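Adenosine deaminase 1 (Arthrobacter aurescens, PDB 3RYS) probably catalyses the zinc-dependent hydrolytic deamination of adenine to hypoxanthine, a step of purine salvage and nitrogen catabolism. Local coordinates at residues T25-A33 and Y44-Y54; L114-A122 and V154-P164. All coordinates share one frame; numbering follows the deposited sequence.

Contact 1: residues T25-A33 and Y44-Y54; sequences TLQPELIFA and YEDIEELREKY
F32 lays its ring against the start of helix 47-51. From CB outward, CD1 meets I47 CB, CE1 lies 3.5 Å from I47 CA, and CZ reaches the D46-I47 peptide, 3.3 Å from I47 N. I47 CB sits over one ring face, a CH-pi contact 3.9 Å from the F32 centroid, and L50 CD2 comes to the ring edge. With F32 cut back to an alanine, I47 CB and L50 CD2 would probably lose their aromatic partner and a gap would open. D46 is the N-cap of helix 47-51, accepting from E49 N. P28 packs CB against I47 CD1 and L50 CD2. Its CG lies over one face of the R51 guanidinium, 3.5 Å from R51 NH1. The bend of R51 at chi3 (78°) turns this group toward helix 28-37. There NH1 makes a nearly coplanar salt bridge with E29 OE2 at 2.7 Å, weak as a hydrogen bond (123°). Y54 OH meets P28 CG at 3.8 Å. Y54 also touches L65 and Y284, and its side chain is about 12 Å from the bound adenine. Both helices lie between strands 15-17 and 95-102. Apolar packing joins them, and the ion pair beside it, between exposed residues, is probably weakened by solvent.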
loop_
_atom_site.group_PDB
_atom_site.type_symbol
_atom_site.label_atom_id
_atom_site.label_comp_id
_atom_site.label_asym_id
_atom_site.label_seq_id
_atom_site.Cartn_x
_atom_site.Cartn_y
_atom_site.Cartn_z
ATOM N N THR A 25 4.417 3.595 7.354
ATOM C CA THR A 25 4.423 2.706 8.501
ATOM C C THR A 25 5.138 3.338 9.703
ATOM O O THR A 25 5.094 2.819 10.825
ATOM C CB THR A 25 5.114 1.406 8.095
ATOM O OG1 THR A 25 4.117 0.420 7.811
ATOM C CG2 THR A 25 6.044 0.905 9.175
ATOM N N LEU A 26 5.770 4.480 9.450
ATOM C CA LEU A 26 6.608 5.165 10.427
ATOM C C LEU A 26 5.805 5.814 11.553
ATOM O O LEU A 26 5.183 6.859 11.370
ATOM C CB LEU A 26 7.453 6.223 9.723
ATOM C CG LEU A 26 8.806 6.550 10.344
ATOM C CD1 LEU A 26 9.529 5.266 10.705
ATOM C CD2 LEU A 26 9.628 7.385 9.373
ATOM N N GLN A 27 5.838 5.190 12.722
ATOM C CA GLN A 27 5.103 5.667 13.883
ATOM C C GLN A 27 5.884 6.787 14.590
ATOM O O GLN A 27 7.115 6.768 14.612
ATOM C CB GLN A 27 4.854 4.490 14.833
ATOM C CG GLN A 27 3.579 4.598 15.635
ATOM C CD GLN A 27 2.336 4.544 14.770
ATOM O OE1 GLN A 27 2.113 3.576 14.037
ATOM N NE2 GLN A 27 1.508 5.583 14.863
ATOM N N PRO A 28 5.171 7.775 15.156
ATOM C CA PRO A 28 5.796 8.901 15.863
ATOM C C PRO A 28 6.853 8.491 16.889
ATOM O O PRO A 28 7.831 9.219 17.066
ATOM C CB PRO A 28 4.611 9.573 16.555
ATOM C CG PRO A 28 3.475 9.328 15.620
ATOM C CD PRO A 28 3.711 7.950 15.038
ATOM N N GLU A 29 6.667 7.354 17.552
ATOM C CA GLU A 29 7.674 6.869 18.490
ATOM C C GLU A 29 8.981 6.566 17.763
ATOM O O GLU A 29 10.056 6.987 18.196
ATOM C CB GLU A 29 7.187 5.627 19.249
ATOM C CG GLU A 29 5.949 5.854 20.108
ATOM C CD GLU A 29 4.688 6.026 19.274
ATOM O OE1 GLU A 29 4.471 5.212 18.353
ATOM O OE2 GLU A 29 3.914 6.973 19.535
ATOM N N LEU A 30 8.884 5.842 16.652
ATOM C CA LEU A 30 10.067 5.447 15.894
ATOM C C LEU A 30 10.745 6.657 15.270
ATOM O O LEU A 30 11.973 6.736 15.222
ATOM C CB LEU A 30 9.713 4.422 14.817
ATOM C CG LEU A 30 10.913 3.856 14.058
ATOM C CD1 LEU A 30 11.993 3.403 15.028
ATOM C CD2 LEU A 30 10.494 2.717 13.134
ATOM N N ILE A 31 9.938 7.598 14.797
ATOM C CA ILE A 31 10.459 8.842 14.246
ATOM C C ILE A 31 11.396 9.532 15.246
ATOM O O ILE A 31 12.538 9.853 14.922
ATOM C CB ILE A 31 9.318 9.788 13.827
ATOM C CG1 ILE A 31 8.461 9.129 12.746
ATOM C CG2 ILE A 31 9.873 11.097 13.314
ATOM C CD1 ILE A 31 7.344 10.010 12.212
ATOM N N PHE A 32 10.918 9.736 16.466
ATOM C CA PHE A 32 11.733 10.353 17.506
ATOM C C PHE A 32 12.953 9.516 17.896
ATOM O O PHE A 32 13.998 10.059 18.255
ATOM C CB PHE A 32 10.879 10.667 18.735
ATOM C CG PHE A 32 10.227 12.011 18.679
ATOM C CD1 PHE A 32 9.180 12.249 17.809
ATOM C CD2 PHE A 32 10.667 13.042 19.493
ATOM C CE1 PHE A 32 8.579 13.492 17.749
ATOM C CE2 PHE A 32 10.071 14.283 19.440
ATOM C CZ PHE A 32 9.026 14.510 18.567
ATOM N N ALA A 33 12.821 8.196 17.829
ATOM C CA ALA A 33 13.928 7.314 18.173
ATOM C C ALA A 33 15.033 7.378 17.117
ATOM O O ALA A 33 16.220 7.436 17.444
ATOM C CB ALA A 33 13.434 5.883 18.346
ATOM N N TYR A 44 9.605 19.546 15.738
ATOM C CA TYR A 44 8.528 19.403 16.712
ATOM C C TYR A 44 9.091 19.404 18.121
ATOM O O TYR A 44 10.008 18.644 18.427
ATOM C CB TYR A 44 7.746 18.108 16.487
ATOM C CG TYR A 44 7.581 17.726 15.038
ATOM C CD1 TYR A 44 6.847 18.520 14.171
ATOM C CD2 TYR A 44 8.155 16.564 14.539
ATOM C CE1 TYR A 44 6.693 18.174 12.842
ATOM C CE2 TYR A 44 8.006 16.208 13.211
ATOM C CZ TYR A 44 7.274 17.017 12.367
ATOM O OH TYR A 44 7.123 16.669 11.042
ATOM N N GLU A 45 8.537 20.262 18.972
ATOM C CA GLU A 45 8.940 20.339 20.369
ATOM C C GLU A 45 8.885 18.957 21.004
ATOM O O GLU A 45 9.875 18.467 21.549
ATOM C CB GLU A 45 8.013 21.291 21.128
ATOM C CG GLU A 45 8.367 21.471 22.595
ATOM C CD GLU A 45 9.560 22.386 22.796
ATOM O OE1 GLU A 45 9.709 23.347 22.008
ATOM O OE2 GLU A 45 10.345 22.146 23.741
ATOM N N ASP A 46 7.717 18.331 20.927
ATOM C CA ASP A 46 7.524 16.997 21.478
ATOM C C ASP A 46 6.785 16.107 20.488
ATOM O O ASP A 46 6.359 16.556 19.421
ATOM C CB ASP A 46 6.769 17.058 22.814
ATOM C CG ASP A 46 5.638 18.081 22.809
ATOM O OD1 ASP A 46 5.132 18.423 21.719
ATOM O OD2 ASP A 46 5.253 18.545 23.903
ATOM N N ILE A 47 6.641 14.840 20.848
ATOM C CA ILE A 47 5.939 13.886 20.007
ATOM C C ILE A 47 4.432 14.158 20.012
ATOM O O ILE A 47 3.693 13.664 19.161
ATOM C CB ILE A 47 6.275 12.438 20.421
ATOM C CG1 ILE A 47 5.159 11.472 20.031
ATOM C CG2 ILE A 47 6.556 12.371 21.905
ATOM C CD1 ILE A 47 5.494 10.036 20.320
ATOM N N GLU A 48 3.982 14.974 20.957
ATOM C CA GLU A 48 2.588 15.392 20.982
ATOM C C GLU A 48 2.314 16.444 19.906
ATOM O O GLU A 48 1.276 16.409 19.240
ATOM C CB GLU A 48 2.212 15.937 22.359
ATOM C CG GLU A 48 0.738 16.281 22.499
ATOM C CD GLU A 48 0.442 17.040 23.775
ATOM O OE1 GLU A 48 1.393 17.574 24.389
ATOM O OE2 GLU A 48 -0.742 17.103 24.163
ATOM N N GLU A 49 3.247 17.381 19.742
ATOM C CA GLU A 49 3.112 18.413 18.720
ATOM C C GLU A 49 3.136 17.773 17.340
ATOM O O GLU A 49 2.536 18.286 16.391
ATOM C CB GLU A 49 4.225 19.458 18.827
ATOM C CG GLU A 49 4.118 20.568 17.781
ATOM C CD GLU A 49 5.367 21.431 17.697
ATOM O OE1 GLU A 49 6.072 21.569 18.721
ATOM O OE2 GLU A 49 5.642 21.976 16.606
ATOM N N LEU A 50 3.834 16.647 17.236
ATOM C CA LEU A 50 3.874 15.896 15.991
ATOM C C LEU A 50 2.508 15.286 15.669
ATOM O O LEU A 50 1.970 15.510 14.585
ATOM C CB LEU A 50 4.962 14.817 16.029
ATOM C CG LEU A 50 4.945 13.815 14.870
ATOM C CD1 LEU A 50 4.916 14.528 13.524
ATOM C CD2 LEU A 50 6.127 12.865 14.951
ATOM N N ARG A 51 1.949 14.522 16.609
ATOM C CA ARG A 51 0.653 13.875 16.394
ATOM C C ARG A 51 -0.419 14.909 16.058
ATOM O O ARG A 51 -1.405 14.611 15.385
ATOM C CB ARG A 51 0.229 13.066 17.622
ATOM C CG ARG A 51 1.313 12.168 18.190
ATOM C CD ARG A 51 0.721 11.021 18.998
ATOM N NE ARG A 51 0.208 9.962 18.129
ATOM C CZ ARG A 51 0.789 8.777 17.967
ATOM N NH1 ARG A 51 1.900 8.478 18.626
ATOM N NH2 ARG A 51 0.251 7.884 17.151
ATOM N N GLU A 52 -0.200 16.128 16.533
ATOM C CA GLU A 52 -1.108 17.241 16.309
ATOM C C GLU A 52 -1.187 17.614 14.830
ATOM O O GLU A 52 -2.120 18.290 14.399
ATOM C CB GLU A 52 -0.623 18.441 17.118
ATOM C CG GLU A 52 -1.649 19.531 17.333
ATOM C CD GLU A 52 -1.183 20.554 18.353
ATOM O OE1 GLU A 52 -0.258 20.237 19.134
ATOM O OE2 GLU A 52 -1.741 21.673 18.375
ATOM N N LYS A 53 -0.206 17.164 14.053
ATOM C CA LYS A 53 -0.096 17.556 12.647
ATOM C C LYS A 53 -0.722 16.552 11.680
ATOM O O LYS A 53 -0.476 16.605 10.474
ATOM C CB LYS A 53 1.371 17.789 12.268
ATOM C CG LYS A 53 1.995 19.019 12.904
ATOM C CD LYS A 53 3.371 19.291 12.327
ATOM C CE LYS A 53 3.945 20.595 12.861
ATOM N NZ LYS A 53 5.301 20.879 12.301
ATOM N N TYR A 54 -1.542 15.650 12.209
ATOM C CA TYR A 54 -2.110 14.569 11.409
ATOM C C TYR A 54 -3.562 14.801 10.991
ATOM O O TYR A 54 -4.281 13.851 10.695
ATOM C CB TYR A 54 -1.982 13.235 12.152
ATOM C CG TYR A 54 -0.578 12.665 12.166
ATOM C CD1 TYR A 54 0.459 13.323 12.820
ATOM C CD2 TYR A 54 -0.291 11.464 11.532
ATOM C CE1 TYR A 54 1.743 12.803 12.833
ATOM C CE2 TYR A 54 0.987 10.937 11.542
ATOM C CZ TYR A 54 1.999 11.609 12.193
ATOM O OH TYR A 54 3.267 11.075 12.202
#

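Contact 2: residues L114-A122 and V154-P164; sequences LETCVNGVA and VLDQLLAMHAP
L114 spreads its two methyl branches over helix 148-160. CD1 packs on CB of Q157 at 3.6 Å. CD2 meets CD2 of L158 at 3.8 Å and, a little farther off, CG1 of V154. With CG of L114 anti to its own carbonyl carbon (chi1 -88°), the fork points to helix 148-160. The L114 and L158 side chains cross at about a right angle. M161 comes in from the end of the same helix. Its SD lies 4.0 Å from CB of L114, and its CE turns toward V118.

V118 is the second centre of the contact, one turn on from L114, and its two methyls meet different partners. CG2 touches L158 CD2 and meets M161 CE tip to tip at 3.9 Å. CG1 is anti to the backbone N (chi1 179°) and reaches the chain beyond the helix, 3.7 Å from P164 CD and close to A163 CB.

The two helices flank neighbouring parallel strands of the TIM barrel typical of the adenosine deaminase family. The axes of the short segments come within 11.5 Å, with an angle of 58° between them. Helix 148-160 ends in a Schellman motif, with H162 at positive phi. This turn brings the chain back alongside helix 114-125 before strand 167-171 starts. L158 also touches I165. Helix 76-92 covers another face of helix 114-125 through F79. No hydrogen bond joins the two segments. At the far end of the contact, CB of A122 rests against CG of P164, 3.9 Å away.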
loop_
_atom_site.group_PDB
_atom_site.type_symbol
_atom_site.label_atom_id
_atom_site.label_comp_id
_atom_site.label_asym_id
_atom_site.label_seq_id
_atom_site.Cartn_x
_atom_site.Cartn_y
_atom_site.Cartn_z
ATOM N N LEU A 114 20.650 4.549 -3.174
ATOM C CA LEU A 114 19.744 3.445 -3.472
ATOM C C LEU A 114 20.183 2.215 -2.709
ATOM O O LEU A 114 19.363 1.478 -2.166
ATOM C CB LEU A 114 19.758 3.127 -4.964
ATOM C CG LEU A 114 18.796 3.892 -5.861
ATOM C CD1 LEU A 114 19.130 3.661 -7.331
ATOM C CD2 LEU A 114 17.373 3.472 -5.550
ATOM N N GLU A 115 21.492 2.000 -2.686
ATOM C CA GLU A 115 22.082 0.891 -1.957
ATOM C C GLU A 115 21.552 0.870 -0.525
ATOM O O GLU A 115 21.171 -0.178 -0.015
ATOM C CB GLU A 115 23.606 1.027 -1.956
ATOM C CG GLU A 115 24.352 -0.091 -1.240
ATOM C CD GLU A 115 24.690 -1.258 -2.154
ATOM O OE1 GLU A 115 24.553 -1.107 -3.390
ATOM O OE2 GLU A 115 25.094 -2.323 -1.633
ATOM N N THR A 116 21.513 2.040 0.110
ATOM C CA THR A 116 21.104 2.152 1.509
ATOM C C THR A 116 19.633 1.820 1.751
ATOM O O THR A 116 19.316 1.007 2.620
ATOM C CB THR A 116 21.388 3.559 2.078
ATOM O OG1 THR A 116 22.785 3.847 1.966
ATOM C CG2 THR A 116 20.977 3.638 3.539
ATOM N N CYS A 117 18.734 2.449 1.000
ATOM C CA CYS A 117 17.309 2.221 1.219
ATOM C C CYS A 117 16.862 0.826 0.775
ATOM O O CYS A 117 16.099 0.167 1.479
ATOM C CB CYS A 117 16.438 3.332 0.606
ATOM S SG CYS A 117 16.637 3.668 -1.170
ATOM N N VAL A 118 17.352 0.367 -0.373
ATOM C CA VAL A 118 17.017 -0.978 -0.850
ATOM C C VAL A 118 17.537 -2.074 0.084
ATOM O O VAL A 118 16.786 -2.962 0.488
ATOM C CB VAL A 118 17.551 -1.242 -2.268
ATOM C CG1 VAL A 118 17.193 -2.655 -2.708
ATOM C CG2 VAL A 118 16.993 -0.217 -3.243
ATOM N N ASN A 119 18.822 -2.015 0.421
ATOM C CA ASN A 119 19.405 -2.996 1.333
ATOM C C ASN A 119 18.714 -3.018 2.695
ATOM O O ASN A 119 18.469 -4.087 3.257
ATOM C CB ASN A 119 20.906 -2.750 1.518
ATOM C CG ASN A 119 21.714 -3.091 0.277
ATOM O OD1 ASN A 119 21.189 -3.641 -0.695
ATOM N ND2 ASN A 119 23.003 -2.764 0.308
ATOM N N GLY A 120 18.404 -1.835 3.222
ATOM C CA GLY A 120 17.765 -1.726 4.521
ATOM C C GLY A 120 16.462 -2.498 4.589
ATOM O O GLY A 120 16.235 -3.275 5.512
ATOM N N VAL A 121 15.606 -2.283 3.596
ATOM C CA VAL A 121 14.313 -2.953 3.538
ATOM C C VAL A 121 14.474 -4.438 3.232
ATOM O O VAL A 121 13.986 -5.286 3.974
ATOM C CB VAL A 121 13.397 -2.313 2.477
ATOM C CG1 VAL A 121 12.086 -3.077 2.376
ATOM C CG2 VAL A 121 13.145 -0.849 2.804
ATOM N N ALA A 122 15.166 -4.740 2.137
ATOM C CA ALA A 122 15.350 -6.116 1.685
ATOM C C ALA A 122 15.847 -7.024 2.802
ATOM O O ALA A 122 15.354 -8.140 2.974
ATOM C CB ALA A 122 16.307 -6.161 0.502
ATOM N N VAL A 154 16.454 5.953 -12.333
ATOM C CA VAL A 154 16.444 5.213 -11.075
ATOM C C VAL A 154 16.141 3.733 -11.324
ATOM O O VAL A 154 16.803 2.847 -10.770
ATOM C CB VAL A 154 15.422 5.794 -10.076
ATOM C CG1 VAL A 154 15.334 4.917 -8.830
ATOM C CG2 VAL A 154 15.794 7.223 -9.706
ATOM N N LEU A 155 15.141 3.472 -12.162
ATOM C CA LEU A 155 14.813 2.105 -12.551
ATOM C C LEU A 155 16.044 1.384 -13.098
ATOM O O LEU A 155 16.337 0.258 -12.700
ATOM C CB LEU A 155 13.694 2.096 -13.593
ATOM C CG LEU A 155 13.323 0.713 -14.135
ATOM C CD1 LEU A 155 13.006 -0.231 -12.991
ATOM C CD2 LEU A 155 12.154 0.802 -15.106
ATOM N N ASP A 156 16.754 2.044 -14.011
ATOM C CA ASP A 156 17.990 1.512 -14.578
ATOM C C ASP A 156 18.985 1.087 -13.502
ATOM O O ASP A 156 19.592 0.018 -13.597
ATOM C CB ASP A 156 18.654 2.548 -15.484
ATOM C CG ASP A 156 18.043 2.594 -16.863
ATOM O OD1 ASP A 156 17.443 1.583 -17.294
ATOM O OD2 ASP A 156 18.170 3.649 -17.520
ATOM N N GLN A 157 19.163 1.932 -12.491
ATOM C CA GLN A 157 20.103 1.629 -11.421
ATOM C C GLN A 157 19.634 0.471 -10.552
ATOM O O GLN A 157 20.444 -0.346 -10.122
ATOM C CB GLN A 157 20.394 2.863 -10.572
ATOM C CG GLN A 157 21.759 3.461 -10.846
ATOM C CD GLN A 157 22.878 2.683 -10.174
ATOM O OE1 GLN A 157 22.911 2.557 -8.950
ATOM N NE2 GLN A 157 23.803 2.166 -10.971
ATOM N N LEU A 158 18.330 0.401 -10.297
ATOM C CA LEU A 158 17.765 -0.739 -9.586
ATOM C C LEU A 158 18.051 -2.036 -10.331
ATOM O O LEU A 158 18.498 -3.017 -9.740
ATOM C CB LEU A 158 16.262 -0.566 -9.387
ATOM C CG LEU A 158 15.905 0.481 -8.335
ATOM C CD1 LEU A 158 14.403 0.686 -8.260
ATOM C CD2 LEU A 158 16.471 0.074 -6.983
ATOM N N LEU A 159 17.800 -2.030 -11.634
ATOM C CA LEU A 159 18.083 -3.189 -12.468
ATOM C C LEU A 159 19.561 -3.566 -12.418
ATOM O O LEU A 159 19.912 -4.700 -12.091
ATOM C CB LEU A 159 17.666 -2.920 -13.913
ATOM C CG LEU A 159 16.161 -2.838 -14.172
ATOM C CD1 LEU A 159 15.887 -2.784 -15.667
ATOM C CD2 LEU A 159 15.431 -4.015 -13.529
ATOM N N ALA A 160 20.418 -2.605 -12.748
ATOM C CA ALA A 160 21.865 -2.813 -12.773
ATOM C C ALA A 160 22.396 -3.414 -11.470
ATOM O O ALA A 160 23.262 -4.292 -11.488
ATOM C CB ALA A 160 22.582 -1.502 -13.080
ATOM N N MET A 161 21.876 -2.936 -10.344
ATOM C CA MET A 161 22.338 -3.391 -9.037
ATOM C C MET A 161 21.613 -4.656 -8.596
ATOM O O MET A 161 21.878 -5.195 -7.516
ATOM C CB MET A 161 22.171 -2.287 -7.984
ATOM C CG MET A 161 20.725 -1.874 -7.724
ATOM S SD MET A 161 20.575 -0.318 -6.808
ATOM C CE MET A 161 20.348 -0.910 -5.129
ATOM N N HIS A 162 20.699 -5.128 -9.437
ATOM C CA HIS A 162 19.922 -6.319 -9.122
ATOM C C HIS A 162 19.142 -6.156 -7.817
ATOM O O HIS A 162 19.182 -7.027 -6.945
ATOM C CB HIS A 162 20.836 -7.543 -9.026
ATOM C CG HIS A 162 21.465 -7.939 -10.327
ATOM N ND1 HIS A 162 22.797 -7.726 -10.604
ATOM C CD2 HIS A 162 20.942 -8.545 -11.420
ATOM C CE1 HIS A 162 23.070 -8.179 -11.816
ATOM N NE2 HIS A 162 21.963 -8.681 -12.331
ATOM N N ALA A 163 18.439 -5.037 -7.676
ATOM C CA ALA A 163 17.617 -4.825 -6.493
ATOM C C ALA A 163 16.502 -5.859 -6.454
ATOM O O ALA A 163 15.877 -6.132 -7.479
ATOM C CB ALA A 163 17.041 -3.421 -6.482
ATOM N N PRO A 164 16.253 -6.441 -5.267
ATOM C CA PRO A 164 15.246 -7.488 -5.048
ATOM C C PRO A 164 13.815 -6.979 -5.188
ATOM O O PRO A 164 13.006 -7.176 -4.277
ATOM C CB PRO A 164 15.492 -7.919 -3.593
ATOM C CG PRO A 164 16.816 -7.364 -3.220
ATOM C CD PRO A 164 16.991 -6.126 -4.033
#

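Contact 1 closes before contact 2 opens along the chain. Their centres lie 28 Å apart, their nearest atoms about 10 Å, and they do not touch. All four segments lie in the one TIM-barrel family region. Contact 1 joins helices 28-37 and 47-51, which follow strand 15-17 and precede strand 95-102. In contact 2, helix 114-125 comes between strands 95-102 and 135-143 in the chain, and helix 148-160 between 135-143 and 167-171. Helix 76-92 touches a segment of each, through T25 in 25-33 and C117 in 114-122. Contact 1 thus packs helices on the adenine side, whereas contact 2 is surface packing away from the annotated sites.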